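PDB 3VRH: tRNA-5-methyluridine(54) 2-sulfurtransferase from Pyrococcus horikoshii, which catalyses the ATP-dependent 2-thiolation of 5-methyluridine 54 in the T loop of tRNA, a modification that stabilises tRNA at high temperature. Local coordinates for residues Arg8-Lys13 / Lys18-Glu23; Glu28-Lys33 / Ala64-Lys69. All blocks are in the same frame, centred on the assembly; numbering follows the deposited sequence.

Interaction 1. Residues Arg8-Lys13 / Lys18-Glu23; sequences REAYIK and KMYLCE. With ZN (zinc ion), chain B.
Y11 and I12 both send their backbone N-H to the carbonyl oxygen of L21. This is a classic beta bulge in an antiparallel hairpin. The bond from I12 N to L21 O is 3.1 Å, and L21 N answers to I12 O at 3.0 Å. Packing is tight around the buried C22. Y11 CB lies 3.3 Å from E23 N, and R8 CB touches C22 CB. Y11 has CG anti to its backbone N (chi1 171°), which lays one ring face under E23 CG, 3.7 Å from the ring centroid. The Y11 hydroxyl continues to A206 O, in helix 201-211. K13 is well covered too. It runs over one face of the Y20 ring, with CG 4.2 Å from the centroid and CD 3.4 Å from Y20 OH. A10 CB meets Y20 CB at 3.8 Å. With an alanine at Y20, the aliphatic chain of K13 would probably lose the ring it lies on and be freer to turn, and A10 would lose part of its packing. The solvent side is looser: K18 is exposed, E9 points away and the end of R8 leads outward. The hairpin supplies C22 to a Cys3His zinc site, with C3 and C6 from the CxxC before it and H25 from the helix after it, in the N-terminal LIM domain of TtuA.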
ATOM      1  N   ARG A   8      28.866  -2.472  29.679  1.00 42.45           N
ATOM      2  CA  ARG A   8      29.393  -1.663  28.577  1.00 38.81           C
ATOM      3  C   ARG A   8      28.392  -0.612  28.093  1.00 44.29           C
ATOM      4  O   ARG A   8      27.178  -0.751  28.287  1.00 38.79           O
ATOM      5  CB  ARG A   8      29.838  -2.545  27.403  1.00 44.01           C
ATOM      6  CG  ARG A   8      31.067  -3.406  27.700  1.00 41.42           C
ATOM      7  CD  ARG A   8      31.481  -4.249  26.505  1.00 39.31           C
ATOM      8  NE  ARG A   8      32.542  -5.203  26.848  1.00 43.59           N
ATOM      9  CZ  ARG A   8      32.327  -6.451  27.262  1.00 46.71           C
ATOM     10  NH1 ARG A   8      31.082  -6.907  27.392  1.00 41.14           N
ATOM     11  NH2 ARG A   8      33.357  -7.249  27.550  1.00 46.31           N
ATOM     12  N   GLU A   9      28.915   0.443  27.473  1.00 42.16           N
ATOM     13  CA  GLU A   9      28.072   1.510  26.940  1.00 47.23           C
ATOM     14  C   GLU A   9      27.173   0.997  25.807  1.00 38.68           C
ATOM     15  O   GLU A   9      27.591   0.181  24.977  1.00 34.33           O
ATOM     16  CB  GLU A   9      28.927   2.683  26.459  1.00 46.06           C
ATOM     17  CG  GLU A   9      28.123   3.972  26.249  1.00 64.62           C
ATOM     18  CD  GLU A   9      29.002   5.196  25.999  1.00 76.72           C
ATOM     19  OE1 GLU A   9      30.168   5.021  25.576  1.00 86.62           O
ATOM     20  OE2 GLU A   9      28.527   6.332  26.235  1.00 76.94           O
ATOM     21  N   ALA A  10      25.935   1.470  25.785  1.00 38.37           N
ATOM     22  CA  ALA A  10      24.980   1.051  24.767  1.00 35.11           C
ATOM     23  C   ALA A  10      25.482   1.454  23.390  1.00 34.42           C
ATOM     24  O   ALA A  10      25.984   2.556  23.205  1.00 36.43           O
ATOM     25  CB  ALA A  10      23.621   1.666  25.043  1.00 35.49           C
ATOM     26  N   TYR A  11      25.369   0.559  22.422  1.00 33.35           N
ATOM     27  CA  TYR A  11      25.779   0.883  21.064  1.00 32.94           C
ATOM     28  C   TYR A  11      24.563   1.218  20.227  1.00 31.83           C
ATOM     29  O   TYR A  11      24.632   2.017  19.296  1.00 30.83           O
ATOM     30  CB  TYR A  11      26.514  -0.300  20.453  1.00 32.83           C
ATOM     31  CG  TYR A  11      26.807  -0.195  18.969  1.00 33.70           C
ATOM     32  CD1 TYR A  11      27.680   0.769  18.483  1.00 32.35           C
ATOM     33  CD2 TYR A  11      26.247  -1.094  18.060  1.00 29.11           C
ATOM     34  CE1 TYR A  11      27.972   0.854  17.139  1.00 37.86           C
ATOM     35  CE2 TYR A  11      26.542  -1.025  16.709  1.00 26.80           C
ATOM     36  CZ  TYR A  11      27.407  -0.044  16.252  1.00 36.71           C
ATOM     37  OH  TYR A  11      27.723   0.060  14.904  1.00 33.74           O
ATOM     38  N   ILE A  12      23.441   0.599  20.561  1.00 32.46           N
ATOM     39  CA  ILE A  12      22.226   0.804  19.802  1.00 32.79           C
ATOM     40  C   ILE A  12      21.004   0.438  20.649  1.00 34.73           C
ATOM     41  O   ILE A  12      21.110  -0.379  21.569  1.00 34.94           O
ATOM     42  CB  ILE A  12      22.274  -0.033  18.512  1.00 33.68           C
ATOM     43  CG1 ILE A  12      21.067   0.264  17.611  1.00 28.21           C
ATOM     44  CG2 ILE A  12      22.393  -1.514  18.845  1.00 31.07           C
ATOM     45  CD1 ILE A  12      21.136  -0.432  16.267  1.00 30.84           C
ATOM     46  N   LYS A  13      19.862   1.066  20.367  1.00 32.29           N
ATOM     47  CA  LYS A  13      18.591   0.672  20.980  1.00 37.11           C
ATOM     48  C   LYS A  13      17.791  -0.231  20.047  1.00 33.64           C
ATOM     49  O   LYS A  13      17.523   0.123  18.911  1.00 32.74           O
ATOM     50  CB  LYS A  13      17.759   1.890  21.382  1.00 38.12           C
ATOM     51  CG  LYS A  13      16.417   1.524  22.027  1.00 47.15           C
ATOM     52  CD  LYS A  13      15.722   2.757  22.608  1.00 55.90           C
ATOM     53  CE  LYS A  13      14.483   2.387  23.421  1.00 63.50           C
ATOM     54  NZ  LYS A  13      13.279   2.101  22.575  1.00 61.53           N
ATOM     55  N   LYS A  18      12.400  -4.429  23.422  1.00 38.96           N
ATOM     56  CA  LYS A  18      13.090  -3.235  23.911  1.00 37.93           C
ATOM     57  C   LYS A  18      14.328  -3.587  24.733  1.00 38.94           C
ATOM     58  O   LYS A  18      14.237  -4.274  25.755  1.00 40.32           O
ATOM     59  CB  LYS A  18      12.148  -2.367  24.751  1.00 42.48           C
ATOM     60  CG  LYS A  18      11.166  -1.540  23.942  1.00 50.22           C
ATOM     61  CD  LYS A  18      10.404  -0.549  24.825  1.00 52.61           C
ATOM     62  CE  LYS A  18      11.357   0.397  25.551  1.00 62.10           C
ATOM     63  NZ  LYS A  18      10.626   1.408  26.372  1.00 62.44           N
ATOM     64  N   MET A  19      15.480  -3.102  24.278  1.00 40.74           N
ATOM     65  CA  MET A  19      16.743  -3.276  24.986  1.00 37.72           C
ATOM     66  C   MET A  19      17.842  -2.414  24.376  1.00 39.56           C
ATOM     67  O   MET A  19      17.923  -2.252  23.156  1.00 40.46           O
ATOM     68  CB  MET A  19      17.183  -4.735  24.947  1.00 39.16           C
ATOM     69  CG  MET A  19      17.253  -5.312  23.552  1.00 37.27           C
ATOM     70  SD  MET A  19      17.425  -7.097  23.624  1.00 37.43           S
ATOM     71  CE  MET A  19      16.896  -7.561  21.970  1.00 31.95           C
ATOM     72  N   TYR A  20      18.689  -1.858  25.235  1.00 36.40           N
ATOM     73  CA  TYR A  20      19.920  -1.238  24.776  1.00 36.68           C
ATOM     74  C   TYR A  20      20.967  -2.329  24.736  1.00 36.17           C
ATOM     75  O   TYR A  20      20.985  -3.204  25.616  1.00 35.74           O
ATOM     76  CB  TYR A  20      20.346  -0.120  25.720  1.00 41.28           C
ATOM     77  CG  TYR A  20      19.410   1.060  25.656  1.00 45.76           C
ATOM     78  CD1 TYR A  20      19.640   2.099  24.771  1.00 44.54           C
ATOM     79  CD2 TYR A  20      18.282   1.122  26.463  1.00 49.23           C
ATOM     80  CE1 TYR A  20      18.783   3.176  24.695  1.00 50.98           C
ATOM     81  CE2 TYR A  20      17.417   2.199  26.394  1.00 52.32           C
ATOM     82  CZ  TYR A  20      17.673   3.222  25.506  1.00 53.25           C
ATOM     83  OH  TYR A  20      16.820   4.302  25.429  1.00 59.08           O
ATOM     84  N   LEU A  21      21.823  -2.288  23.715  1.00 34.99           N
ATOM     85  CA  LEU A  21      22.868  -3.296  23.540  1.00 32.27           C
ATOM     86  C   LEU A  21      24.209  -2.663  23.191  1.00 32.17           C
ATOM     87  O   LEU A  21      24.273  -1.732  22.390  1.00 33.73           O
ATOM     88  CB  LEU A  21      22.481  -4.276  22.420  1.00 27.03           C
ATOM     89  CG  LEU A  21      21.248  -5.159  22.582  1.00 28.75           C
ATOM     90  CD1 LEU A  21      21.075  -6.007  21.328  1.00 26.77           C
ATOM     91  CD2 LEU A  21      21.345  -6.032  23.850  1.00 28.24           C
ATOM     92  N   CYS A  22      25.280  -3.193  23.776  1.00 33.86           N
ATOM     93  CA  CYS A  22      26.624  -2.803  23.399  1.00 33.67           C
ATOM     94  C   CYS A  22      26.947  -3.424  22.039  1.00 34.75           C
ATOM     95  O   CYS A  22      26.165  -4.232  21.512  1.00 31.84           O
ATOM     96  CB  CYS A  22      27.631  -3.297  24.440  1.00 34.99           C
ATOM     97  SG  CYS A  22      27.957  -5.073  24.377  1.00 32.98           S
ATOM     98  N   GLU A  23      28.095  -3.050  21.484  1.00 33.35           N
ATOM     99  CA  GLU A  23      28.528  -3.548  20.187  1.00 33.75           C
ATOM    100  C   GLU A  23      28.502  -5.064  20.088  1.00 30.18           C
ATOM    101  O   GLU A  23      27.943  -5.614  19.148  1.00 26.23           O
ATOM    102  CB  GLU A  23      29.938  -3.058  19.880  1.00 35.00           C
ATOM    103  CG  GLU A  23      30.022  -1.648  19.340  1.00 40.70           C
ATOM    104  CD  GLU A  23      31.348  -1.399  18.637  1.00 49.06           C
ATOM    105  OE1 GLU A  23      31.794  -0.229  18.592  1.00 49.97           O
ATOM    106  OE2 GLU A  23      31.940  -2.389  18.133  1.00 47.72           O
TER
HETATM  107 ZN    ZN B 401      26.744  -5.922  26.422  1.00 34.07          ZN
HETATM  108  O   HOH W   1      29.368  -0.318  22.910  1.00 40.18           O

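Interaction 2. Residues Glu28-Lys33 / Ala64-Lys69; sequences EYFERK and AYVLKK
E31 and K69 form the one salt bridge between residues 28-33 of helix 23-40 and residues 64-69 of helix 58-69. The two helix segments cross at nearly a right angle (-83°), with axes 10.4 Å apart, so few side chains meet.

The ionic part comes first. K69 NZ lies 2.7 Å from E31 OE1, on the syn side but 32° out of the carboxylate plane. The lysine is fully extended, and its long chain reaches across to the glutamate at about a right angle. The bend of E31 at chi2 (149°) turns the carboxylate to meet it. E31 OE1 also bonds to Y207 OH, so this oxygen has two polar partners. K69 is exposed and E31 partly so, which places the charge pair at the outer rim of the contact.

The apolar part centres on V66. Its CG2 sits at the edge of the F30 ring, near the ring plane, 4.0 Å from CE1. Its other methyl, CG1, lies 4.2 Å from E31 CG. Both F30 and V66 are buried. Y207 of helix 201-211 stacks on F30 and also touches V66 and K69, so a third helix shares the junction.

The chemistry implies a small mixed junction. A buried valine-phenylalanine contact lies beside a single charge pair, whose carboxylate is probably held in its orientation by lysine and tyrosine together.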
ATOM      1  N   GLU A  28      25.820 -10.230  18.380  1.00 30.13           N
ATOM      2  CA  GLU A  28      25.225 -11.497  18.790  1.00 28.82           C
ATOM      3  C   GLU A  28      23.721 -11.539  18.533  1.00 30.35           C
ATOM      4  O   GLU A  28      23.206 -12.506  17.961  1.00 28.96           O
ATOM      5  CB  GLU A  28      25.529 -11.755  20.270  1.00 33.57           C
ATOM      6  CG  GLU A  28      24.860 -12.996  20.829  1.00 39.07           C
ATOM      7  CD  GLU A  28      25.360 -13.380  22.228  1.00 49.73           C
ATOM      8  OE1 GLU A  28      26.026 -12.554  22.896  1.00 46.08           O
ATOM      9  OE2 GLU A  28      25.083 -14.523  22.657  1.00 55.69           O
ATOM     10  N   TYR A  29      23.014 -10.488  18.943  1.00 26.19           N
ATOM     11  CA  TYR A  29      21.584 -10.394  18.649  1.00 28.88           C
ATOM     12  C   TYR A  29      21.325 -10.504  17.140  1.00 29.65           C
ATOM     13  O   TYR A  29      20.423 -11.229  16.693  1.00 28.77           O
ATOM     14  CB  TYR A  29      21.009  -9.093  19.224  1.00 28.43           C
ATOM     15  CG  TYR A  29      19.784  -8.552  18.516  1.00 31.70           C
ATOM     16  CD1 TYR A  29      19.919  -7.689  17.433  1.00 27.70           C
ATOM     17  CD2 TYR A  29      18.498  -8.886  18.939  1.00 32.20           C
ATOM     18  CE1 TYR A  29      18.816  -7.188  16.774  1.00 29.37           C
ATOM     19  CE2 TYR A  29      17.372  -8.383  18.288  1.00 27.57           C
ATOM     20  CZ  TYR A  29      17.542  -7.529  17.204  1.00 36.24           C
ATOM     21  OH  TYR A  29      16.462  -7.010  16.523  1.00 31.71           O
ATOM     22  N   PHE A  30      22.140  -9.819  16.349  1.00 26.27           N
ATOM     23  CA  PHE A  30      21.893  -9.766  14.907  1.00 27.34           C
ATOM     24  C   PHE A  30      22.116 -11.142  14.291  1.00 24.67           C
ATOM     25  O   PHE A  30      21.310 -11.627  13.485  1.00 25.91           O
ATOM     26  CB  PHE A  30      22.810  -8.727  14.264  1.00 24.76           C
ATOM     27  CG  PHE A  30      22.522  -8.450  12.809  1.00 25.42           C
ATOM     28  CD1 PHE A  30      23.121  -9.201  11.815  1.00 22.89           C
ATOM     29  CD2 PHE A  30      21.705  -7.379  12.432  1.00 26.54           C
ATOM     30  CE1 PHE A  30      22.886  -8.929  10.477  1.00 19.43           C
ATOM     31  CE2 PHE A  30      21.467  -7.113  11.089  1.00 25.59           C
ATOM     32  CZ  PHE A  30      22.067  -7.895  10.116  1.00 20.68           C
ATOM     33  N   GLU A  31      23.209 -11.769  14.693  1.00 22.26           N
ATOM     34  CA  GLU A  31      23.566 -13.086  14.191  1.00 25.99           C
ATOM     35  C   GLU A  31      22.535 -14.141  14.603  1.00 27.36           C
ATOM     36  O   GLU A  31      22.162 -15.014  13.807  1.00 26.97           O
ATOM     37  CB  GLU A  31      24.978 -13.456  14.681  1.00 29.77           C
ATOM     38  CG  GLU A  31      26.098 -12.617  14.044  1.00 29.82           C
ATOM     39  CD  GLU A  31      27.299 -12.404  14.978  1.00 29.53           C
ATOM     40  OE1 GLU A  31      28.086 -11.460  14.745  1.00 24.21           O
ATOM     41  OE2 GLU A  31      27.445 -13.168  15.952  1.00 33.33           O
ATOM     42  N   ARG A  32      22.064 -14.053  15.843  1.00 25.93           N
ATOM     43  CA  ARG A  32      21.000 -14.949  16.303  1.00 31.65           C
ATOM     44  C   ARG A  32      19.707 -14.761  15.519  1.00 28.89           C
ATOM     45  O   ARG A  32      19.089 -15.737  15.096  1.00 29.86           O
ATOM     46  CB  ARG A  32      20.712 -14.727  17.783  1.00 31.64           C
ATOM     47  CG  ARG A  32      21.799 -15.219  18.695  1.00 40.01           C
ATOM     48  CD  ARG A  32      21.544 -14.774  20.130  1.00 50.15           C
ATOM     49  NE  ARG A  32      22.535 -15.324  21.049  1.00 52.72           N
ATOM     50  CZ  ARG A  32      22.460 -16.537  21.583  1.00 63.77           C
ATOM     51  NH1 ARG A  32      21.433 -17.331  21.295  1.00 62.96           N
ATOM     52  NH2 ARG A  32      23.410 -16.957  22.410  1.00 61.31           N
ATOM     53  N   LYS A  33      19.294 -13.511  15.334  1.00 27.12           N
ATOM     54  CA  LYS A  33      18.082 -13.233  14.561  1.00 27.57           C
ATOM     55  C   LYS A  33      18.166 -13.832  13.152  1.00 26.26           C
ATOM     56  O   LYS A  33      17.224 -14.454  12.668  1.00 25.99           O
ATOM     57  CB  LYS A  33      17.832 -11.733  14.475  1.00 26.76           C
ATOM     58  CG  LYS A  33      16.474 -11.370  13.876  1.00 27.21           C
ATOM     59  CD  LYS A  33      16.015  -9.998  14.376  1.00 34.29           C
ATOM     60  CE  LYS A  33      14.610 -10.050  14.999  1.00 34.89           C
ATOM     61  NZ  LYS A  33      14.159  -8.725  15.587  1.00 30.18           N
ATOM     62  N   ALA A  64      26.871 -12.106   3.391  1.00 22.51           N
ATOM     63  CA  ALA A  64      27.982 -13.052   3.249  1.00 23.00           C
ATOM     64  C   ALA A  64      28.782 -13.135   4.532  1.00 22.23           C
ATOM     65  O   ALA A  64      29.248 -14.207   4.912  1.00 26.02           O
ATOM     66  CB  ALA A  64      28.876 -12.662   2.094  1.00 22.76           C
ATOM     67  N   TYR A  65      28.929 -12.000   5.200  1.00 21.02           N
ATOM     68  CA  TYR A  65      29.665 -11.947   6.441  1.00 24.69           C
ATOM     69  C   TYR A  65      29.030 -12.848   7.501  1.00 29.72           C
ATOM     70  O   TYR A  65      29.725 -13.629   8.148  1.00 23.97           O
ATOM     71  CB  TYR A  65      29.779 -10.506   6.969  1.00 24.06           C
ATOM     72  CG  TYR A  65      30.702 -10.379   8.178  1.00 24.56           C
ATOM     73  CD1 TYR A  65      30.278 -10.768   9.448  1.00 22.01           C
ATOM     74  CD2 TYR A  65      31.991  -9.872   8.047  1.00 27.92           C
ATOM     75  CE1 TYR A  65      31.091 -10.661  10.545  1.00 26.25           C
ATOM     76  CE2 TYR A  65      32.840  -9.769   9.156  1.00 29.24           C
ATOM     77  CZ  TYR A  65      32.375 -10.163  10.404  1.00 33.76           C
ATOM     78  OH  TYR A  65      33.185 -10.065  11.511  1.00 29.94           O
ATOM     79  N   VAL A  66      27.721 -12.726   7.684  1.00 21.88           N
ATOM     80  CA  VAL A  66      27.037 -13.463   8.739  1.00 25.98           C
ATOM     81  C   VAL A  66      26.866 -14.946   8.419  1.00 26.18           C
ATOM     82  O   VAL A  66      27.051 -15.786   9.298  1.00 24.42           O
ATOM     83  CB  VAL A  66      25.664 -12.832   9.120  1.00 27.93           C
ATOM     84  CG1 VAL A  66      24.952 -13.669  10.173  1.00 26.19           C
ATOM     85  CG2 VAL A  66      25.860 -11.424   9.656  1.00 30.61           C
ATOM     86  N   LEU A  67      26.498 -15.270   7.182  1.00 23.23           N
ATOM     87  CA  LEU A  67      26.405 -16.675   6.792  1.00 27.27           C
ATOM     88  C   LEU A  67      27.733 -17.382   7.070  1.00 29.26           C
ATOM     89  O   LEU A  67      27.748 -18.520   7.527  1.00 32.67           O
ATOM     90  CB  LEU A  67      26.047 -16.817   5.319  1.00 25.44           C
ATOM     91  CG  LEU A  67      24.620 -16.403   4.945  1.00 29.51           C
ATOM     92  CD1 LEU A  67      24.379 -16.669   3.487  1.00 22.14           C
ATOM     93  CD2 LEU A  67      23.599 -17.121   5.788  1.00 26.99           C
ATOM     94  N   LYS A  68      28.837 -16.675   6.826  1.00 29.30           N
ATOM     95  CA  LYS A  68      30.184 -17.203   7.062  1.00 30.81           C
ATOM     96  C   LYS A  68      30.424 -17.407   8.550  1.00 31.71           C
ATOM     97  O   LYS A  68      30.864 -18.477   8.977  1.00 32.88           O
ATOM     98  CB  LYS A  68      31.243 -16.237   6.509  1.00 30.39           C
ATOM     99  CG  LYS A  68      32.669 -16.776   6.533  1.00 28.96           C
ATOM    100  CD  LYS A  68      32.879 -17.811   5.440  1.00 29.89           C
ATOM    101  CE  LYS A  68      34.307 -18.347   5.484  1.00 37.49           C
ATOM    102  NZ  LYS A  68      34.447 -19.527   4.604  1.00 39.82           N
ATOM    103  N   LYS A  69      30.145 -16.372   9.336  1.00 29.03           N
ATOM    104  CA  LYS A  69      30.330 -16.439  10.783  1.00 29.36           C
ATOM    105  C   LYS A  69      29.450 -17.534  11.409  1.00 33.08           C
ATOM    106  O   LYS A  69      29.851 -18.212  12.356  1.00 31.68           O
ATOM    107  CB  LYS A  69      30.061 -15.083  11.416  1.00 28.35           C
ATOM    108  CG  LYS A  69      30.371 -15.026  12.902  1.00 33.09           C
ATOM    109  CD  LYS A  69      30.368 -13.593  13.408  1.00 29.21           C
ATOM    110  CE  LYS A  69      30.685 -13.541  14.899  1.00 28.65           C
ATOM    111  NZ  LYS A  69      30.622 -12.179  15.494  1.00 26.43           N
TER

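Interaction 1 lies far out on the chain, in the N-terminal zinc-binding unit. Interaction 2 lies nearer the middle, and its segment 64-69 belongs to the PP-loop region. Their centres are about 17 Å apart. They are joined through helix 23-40, which follows strand 19-21 directly. M19 CE packs 3.7 Å from Y29 CD2, and L21 also touches Y29. Both lean on helix 201-211. In interaction 1, M19, L21 and C22 are buried, while R8, E9, K18 and E23 are exposed. It relies on backbone hydrogen bonds and side chains over aromatic faces, with a zinc bound at its C22 end. Interaction 2 has side-chain contacts alone: a buried apolar part, F30 and V66, with exposed K69 at its edge. It also buries much less surface.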